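Local coordinates for protein alternansucrase (Leuconostoc mesenteroides, PDB 6HVG) that is a large, multidomain, calcium-binding member of glycoside hydrolase family 70 that also carries cell-wall-binding-type repeats, at residues A[1196-1210]-A[1236-1248]. Sequence-based numbering, arbitrary orientation.
Sequences TKSSGVDYQAKYGGE and ASTKIKQWSAKYM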
loop_
_atom_site.group_PDB
_atom_site.type_symbol
_atom_site.label_atom_id
_atom_site.label_comp_id
_atom_site.label_asym_id
_atom_site.label_seq_id
_atom_site.Cartn_x
_atom_site.Cartn_y
_atom_site.Cartn_z
ATOM N N THR A 1196 -2.264 9.505 20.741
ATOM C CA THR A 1196 -3.212 10.452 20.168
ATOM C C THR A 1196 -3.092 11.882 20.679
ATOM O O THR A 1196 -3.713 12.786 20.123
ATOM C CB THR A 1196 -4.650 9.997 20.488
ATOM O OG1 THR A 1196 -4.732 9.649 21.882
ATOM C CG2 THR A 1196 -5.016 8.795 19.643
ATOM N N LYS A 1197 -2.307 12.093 21.729
ATOM C CA LYS A 1197 -2.287 13.366 22.435
ATOM C C LYS A 1197 -1.010 14.114 22.114
ATOM O O LYS A 1197 0.074 13.575 22.226
ATOM C CB LYS A 1197 -2.392 13.108 23.936
ATOM C CG LYS A 1197 -3.021 14.226 24.735
ATOM C CD LYS A 1197 -2.903 13.986 26.236
ATOM C CE LYS A 1197 -4.234 13.644 26.882
ATOM N NZ LYS A 1197 -4.092 13.521 28.362
ATOM N N SER A 1198 -1.144 15.360 21.702
ATOM C CA SER A 1198 -0.004 16.220 21.389
ATOM C C SER A 1198 0.671 16.757 22.661
ATOM O O SER A 1198 0.075 16.714 23.743
ATOM C CB SER A 1198 -0.522 17.378 20.539
ATOM O OG SER A 1198 0.537 18.188 20.106
ATOM N N SER A 1199 1.888 17.294 22.522
ATOM C CA SER A 1199 2.681 17.732 23.687
ATOM C C SER A 1199 2.017 18.852 24.486
ATOM O O SER A 1199 2.242 18.967 25.692
ATOM C CB SER A 1199 4.091 18.181 23.268
ATOM O OG SER A 1199 4.090 19.507 22.718
ATOM N N GLY A 1200 1.226 19.685 23.811
ATOM C CA GLY A 1200 0.560 20.815 24.446
ATOM C C GLY A 1200 1.465 22.011 24.692
ATOM O O GLY A 1200 1.022 23.012 25.261
ATOM N N VAL A 1201 2.727 21.904 24.286
ATOM C CA VAL A 1201 3.711 22.958 24.528
ATOM C C VAL A 1201 4.524 23.198 23.236
ATOM O O VAL A 1201 5.655 23.660 23.261
ATOM C CB VAL A 1201 4.571 22.596 25.776
ATOM C CG1 VAL A 1201 5.521 21.440 25.484
ATOM C CG2 VAL A 1201 5.328 23.806 26.312
ATOM N N ASP A 1202 3.883 22.911 22.103
ATOM C CA ASP A 1202 4.471 23.007 20.760
ATOM C C ASP A 1202 3.859 24.217 20.042
ATOM O O ASP A 1202 3.166 25.008 20.684
ATOM C CB ASP A 1202 4.240 21.690 19.991
ATOM C CG ASP A 1202 2.748 21.364 19.763
ATOM O OD1 ASP A 1202 1.844 21.993 20.374
ATOM O OD2 ASP A 1202 2.485 20.439 18.961
ATOM N N TYR A 1203 4.115 24.387 18.745
ATOM C CA TYR A 1203 3.550 25.528 18.007
ATOM C C TYR A 1203 2.047 25.374 17.719
ATOM O O TYR A 1203 1.350 26.364 17.514
ATOM C CB TYR A 1203 4.358 25.841 16.738
ATOM C CG TYR A 1203 5.704 26.462 17.074
ATOM C CD1 TYR A 1203 6.849 25.677 17.216
ATOM C CD2 TYR A 1203 5.817 27.829 17.301
ATOM C CE1 TYR A 1203 8.057 26.238 17.571
ATOM C CE2 TYR A 1203 7.029 28.402 17.659
ATOM C CZ TYR A 1203 8.140 27.603 17.799
ATOM O OH TYR A 1203 9.344 28.163 18.142
ATOM N N GLN A 1204 1.534 24.146 17.758
ATOM C CA GLN A 1204 0.082 23.911 17.741
ATOM C C GLN A 1204 -0.604 24.515 18.967
ATOM O O GLN A 1204 -1.764 24.919 18.895
ATOM C CB GLN A 1204 -0.199 22.415 17.680
ATOM C CG GLN A 1204 -1.669 22.033 17.720
ATOM C CD GLN A 1204 -2.383 22.326 16.415
ATOM O OE1 GLN A 1204 -2.000 21.809 15.358
ATOM N NE2 GLN A 1204 -3.451 23.134 16.483
ATOM N N ALA A 1205 0.098 24.539 20.098
ATOM C CA ALA A 1205 -0.431 25.160 21.310
ATOM C C ALA A 1205 -0.354 26.672 21.234
ATOM O O ALA A 1205 -1.271 27.361 21.665
ATOM C CB ALA A 1205 0.306 24.642 22.533
ATOM N N LYS A 1206 0.738 27.197 20.689
ATOM C CA LYS A 1206 0.884 28.646 20.534
ATOM C C LYS A 1206 -0.173 29.215 19.597
ATOM O O LYS A 1206 -0.947 30.071 19.988
ATOM C CB LYS A 1206 2.271 29.009 20.006
ATOM C CG LYS A 1206 2.581 30.483 20.155
ATOM C CD LYS A 1206 3.855 30.846 19.424
ATOM C CE LYS A 1206 4.176 32.321 19.566
ATOM N NZ LYS A 1206 5.600 32.516 19.204
ATOM N N TYR A 1207 -0.217 28.698 18.371
ATOM C CA TYR A 1207 -1.035 29.266 17.303
ATOM C C TYR A 1207 -2.427 28.630 17.096
ATOM O O TYR A 1207 -3.235 29.156 16.352
ATOM C CB TYR A 1207 -0.256 29.230 15.971
ATOM C CG TYR A 1207 0.932 30.173 15.897
ATOM C CD1 TYR A 1207 0.794 31.532 16.171
ATOM C CD2 TYR A 1207 2.184 29.712 15.537
ATOM C CE1 TYR A 1207 1.879 32.392 16.106
ATOM C CE2 TYR A 1207 3.271 30.569 15.456
ATOM C CZ TYR A 1207 3.115 31.903 15.741
ATOM O OH TYR A 1207 4.189 32.744 15.644
ATOM N N GLY A 1208 -2.710 27.504 17.736
ATOM C CA GLY A 1208 -4.007 26.832 17.566
ATOM C C GLY A 1208 -5.173 27.747 17.887
ATOM O O GLY A 1208 -5.172 28.400 18.900
ATOM N N GLY A 1209 -6.149 27.814 16.986
ATOM C CA GLY A 1209 -7.348 28.646 17.147
ATOM C C GLY A 1209 -7.222 30.159 17.350
ATOM O O GLY A 1209 -8.229 30.851 17.486
ATOM N N GLU A 1210 -6.004 30.692 17.344
ATOM C CA GLU A 1210 -5.760 32.099 17.700
ATOM C C GLU A 1210 -6.347 33.139 16.745
ATOM O O GLU A 1210 -6.638 34.246 17.155
ATOM C CB GLU A 1210 -4.246 32.345 17.830
ATOM C CG GLU A 1210 -3.599 31.675 19.042
ATOM C CD GLU A 1210 -3.966 32.325 20.360
ATOM O OE1 GLU A 1210 -3.760 33.548 20.504
ATOM O OE2 GLU A 1210 -4.469 31.604 21.241
ATOM N N ALA A 1236 -16.043 27.631 15.945
ATOM C CA ALA A 1236 -14.877 28.249 16.572
ATOM C C ALA A 1236 -15.063 28.505 18.079
ATOM O O ALA A 1236 -14.206 29.134 18.711
ATOM C CB ALA A 1236 -14.526 29.551 15.851
ATOM N N SER A 1237 -16.166 28.026 18.659
ATOM C CA SER A 1237 -16.422 28.225 20.094
ATOM C C SER A 1237 -15.454 27.396 20.965
ATOM O O SER A 1237 -15.301 27.653 22.158
ATOM C CB SER A 1237 -17.877 27.896 20.435
ATOM O OG SER A 1237 -18.066 26.497 20.569
ATOM N N THR A 1238 -14.804 26.404 20.357
ATOM C CA THR A 1238 -13.797 25.579 21.019
ATOM C C THR A 1238 -12.502 25.607 20.191
ATOM O O THR A 1238 -12.526 25.412 18.973
ATOM C CB THR A 1238 -14.327 24.142 21.140
ATOM O OG1 THR A 1238 -15.677 24.181 21.639
ATOM C CG2 THR A 1238 -13.473 23.313 22.058
ATOM N N LYS A 1239 -11.378 25.860 20.849
ATOM C CA LYS A 1239 -10.088 25.965 20.168
ATOM C C LYS A 1239 -9.254 24.708 20.425
ATOM O O LYS A 1239 -9.319 24.158 21.515
ATOM C CB LYS A 1239 -9.311 27.197 20.651
ATOM C CG LYS A 1239 -9.647 28.488 19.939
ATOM C CD LYS A 1239 -10.697 29.295 20.663
ATOM C CE LYS A 1239 -11.073 30.539 19.877
ATOM N NZ LYS A 1239 -12.471 30.936 20.185
ATOM N N ILE A 1240 -8.467 24.277 19.432
ATOM C CA ILE A 1240 -7.607 23.095 19.562
ATOM C C ILE A 1240 -6.149 23.519 19.717
ATOM O O ILE A 1240 -5.451 23.709 18.722
ATOM C CB ILE A 1240 -7.744 22.144 18.339
ATOM C CG1 ILE A 1240 -9.203 21.729 18.131
ATOM C CG2 ILE A 1240 -6.891 20.891 18.519
ATOM C CD1 ILE A 1240 -9.458 20.918 16.871
ATOM N N LYS A 1241 -5.704 23.670 20.963
ATOM C CA LYS A 1241 -4.291 23.903 21.284
ATOM C C LYS A 1241 -3.535 22.579 21.473
ATOM O O LYS A 1241 -2.304 22.547 21.449
ATOM C CB LYS A 1241 -4.140 24.698 22.582
ATOM C CG LYS A 1241 -4.728 26.099 22.627
ATOM C CD LYS A 1241 -4.423 26.895 21.381
ATOM C CE LYS A 1241 -4.605 28.385 21.639
ATOM N NZ LYS A 1241 -3.338 28.990 22.102
ATOM N N GLN A 1242 -4.286 21.493 21.690
ATOM C CA GLN A 1242 -3.706 20.170 21.895
ATOM C C GLN A 1242 -4.556 19.121 21.202
ATOM O O GLN A 1242 -5.746 19.037 21.449
ATOM C CB GLN A 1242 -3.633 19.872 23.387
ATOM C CG GLN A 1242 -2.934 18.563 23.741
ATOM C CD GLN A 1242 -2.994 18.286 25.225
ATOM O OE1 GLN A 1242 -4.064 18.353 25.832
ATOM N NE2 GLN A 1242 -1.855 17.957 25.817
ATOM N N TRP A 1243 -3.956 18.318 20.332
ATOM C CA TRP A 1243 -4.678 17.192 19.744
ATOM C C TRP A 1243 -4.889 16.104 20.783
ATOM O O TRP A 1243 -4.099 15.946 21.694
ATOM C CB TRP A 1243 -3.922 16.602 18.546
ATOM C CG TRP A 1243 -3.894 17.501 17.377
ATOM C CD1 TRP A 1243 -2.831 18.241 16.927
ATOM C CD2 TRP A 1243 -4.980 17.800 16.512
ATOM N NE1 TRP A 1243 -3.197 18.978 15.832
ATOM C CE2 TRP A 1243 -4.516 18.731 15.562
ATOM C CE3 TRP A 1243 -6.301 17.369 16.439
ATOM C CZ2 TRP A 1243 -5.338 19.241 14.560
ATOM C CZ3 TRP A 1243 -7.121 17.878 15.425
ATOM C CH2 TRP A 1243 -6.634 18.798 14.511
ATOM N N SER A 1244 -5.969 15.353 20.616
ATOM C CA SER A 1244 -6.240 14.167 21.407
ATOM C C SER A 1244 -7.208 13.282 20.629
ATOM O O SER A 1244 -7.725 13.691 19.607
ATOM C CB SER A 1244 -6.791 14.549 22.767
ATOM O OG SER A 1244 -8.031 15.186 22.632
ATOM N N ALA A 1245 -7.441 12.071 21.119
ATOM C CA ALA A 1245 -8.162 11.042 20.378
ATOM C C ALA A 1245 -9.551 11.474 19.947
ATOM O O ALA A 1245 -10.029 11.053 18.902
ATOM C CB ALA A 1245 -8.264 9.767 21.209
ATOM N N LYS A 1246 -10.212 12.310 20.739
ATOM C CA LYS A 1246 -11.575 12.710 20.415
ATOM C C LYS A 1246 -11.688 13.440 19.074
ATOM O O LYS A 1246 -12.761 13.490 18.486
ATOM C CB LYS A 1246 -12.203 13.525 21.556
ATOM C CG LYS A 1246 -11.531 14.855 21.893
ATOM C CD LYS A 1246 -12.326 15.570 22.971
ATOM C CE LYS A 1246 -11.573 16.746 23.545
ATOM N NZ LYS A 1246 -12.302 17.313 24.711
ATOM N N TYR A 1247 -10.581 14.003 18.592
ATOM C CA TYR A 1247 -10.549 14.665 17.301
ATOM C C TYR A 1247 -10.032 13.772 16.171
ATOM O O TYR A 1247 -9.838 14.233 15.044
ATOM C CB TYR A 1247 -9.711 15.940 17.409
ATOM C CG TYR A 1247 -10.277 16.978 18.360
ATOM C CD1 TYR A 1247 -11.602 17.394 18.258
ATOM C CD2 TYR A 1247 -9.487 17.568 19.339
ATOM C CE1 TYR A 1247 -12.124 18.346 19.113
ATOM C CE2 TYR A 1247 -10.007 18.523 20.205
ATOM C CZ TYR A 1247 -11.333 18.905 20.084
ATOM O OH TYR A 1247 -11.890 19.849 20.921
ATOM N N MET A 1248 -9.891 12.484 16.441
ATOM C CA MET A 1248 -9.320 11.548 15.471
ATOM C C MET A 1248 -10.322 10.476 15.072
ATOM O O MET A 1248 -11.132 10.051 15.879
ATOM C CB MET A 1248 -8.080 10.856 16.066
ATOM C CG MET A 1248 -6.965 11.798 16.500
ATOM S SD MET A 1248 -6.074 12.523 15.130
ATOM C CE MET A 1248 -5.180 13.800 15.972
HETATM O O HOH W 1 -0.283 20.649 21.265
#
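Lys-1241 reaches over the end of helix 1203-1207, where a long, flexible cation suits a cluster of acceptors. Its chain turns about CB-CG (chi2 -44°) and again near its end, bringing NZ 2.7 Å from Ala-1205 O, nearly in line with that carbonyl, and 3.0 Å from Glu-1210 OE2 in a salt bridge. Carbonyls at a helix C-terminus should favour the positive charge.

Amide side chains make the next group of bonds. Gln-1204 leaves the helix with CG anti to the backbone N and then bends at chi2 (74°), which lays its amide against Trp-1243 and Ile-1240: NE2 donates to Ile-1240 O at 3.1 Å, and OE1 accepts a weak bond from Trp-1243 NE1, with amide and indole planes 71° apart. NE2 also bonds Glu-592. Gln-1242, extended, sends NE2 to Ser-1198 O.

Backbone pairing is brief. Ser-1198 N donates to Trp-1243 O at 3.0 Å, just beyond the edge strand 1190-1197, while a water links Ser-1198 OG, Asp-1202 OD1 and Lys-1241 O; Asp-1202 OD1 also caps the helix through Ala-1205 N.

Close apposition favours small residues: Gly-1209 lies against Lys-1239 CG at 3.6 Å from its CA, and Ala-1245 CB meets Thr-1196, whose OG1 bonds Glu-1168.

Mostly polar, the contact fastens the loop before strand 1248-1252 to the strand-helix connection chiefly by side chains satisfying main-chain carbonyls, a pattern consistent with a join defined largely by directional polar bonds.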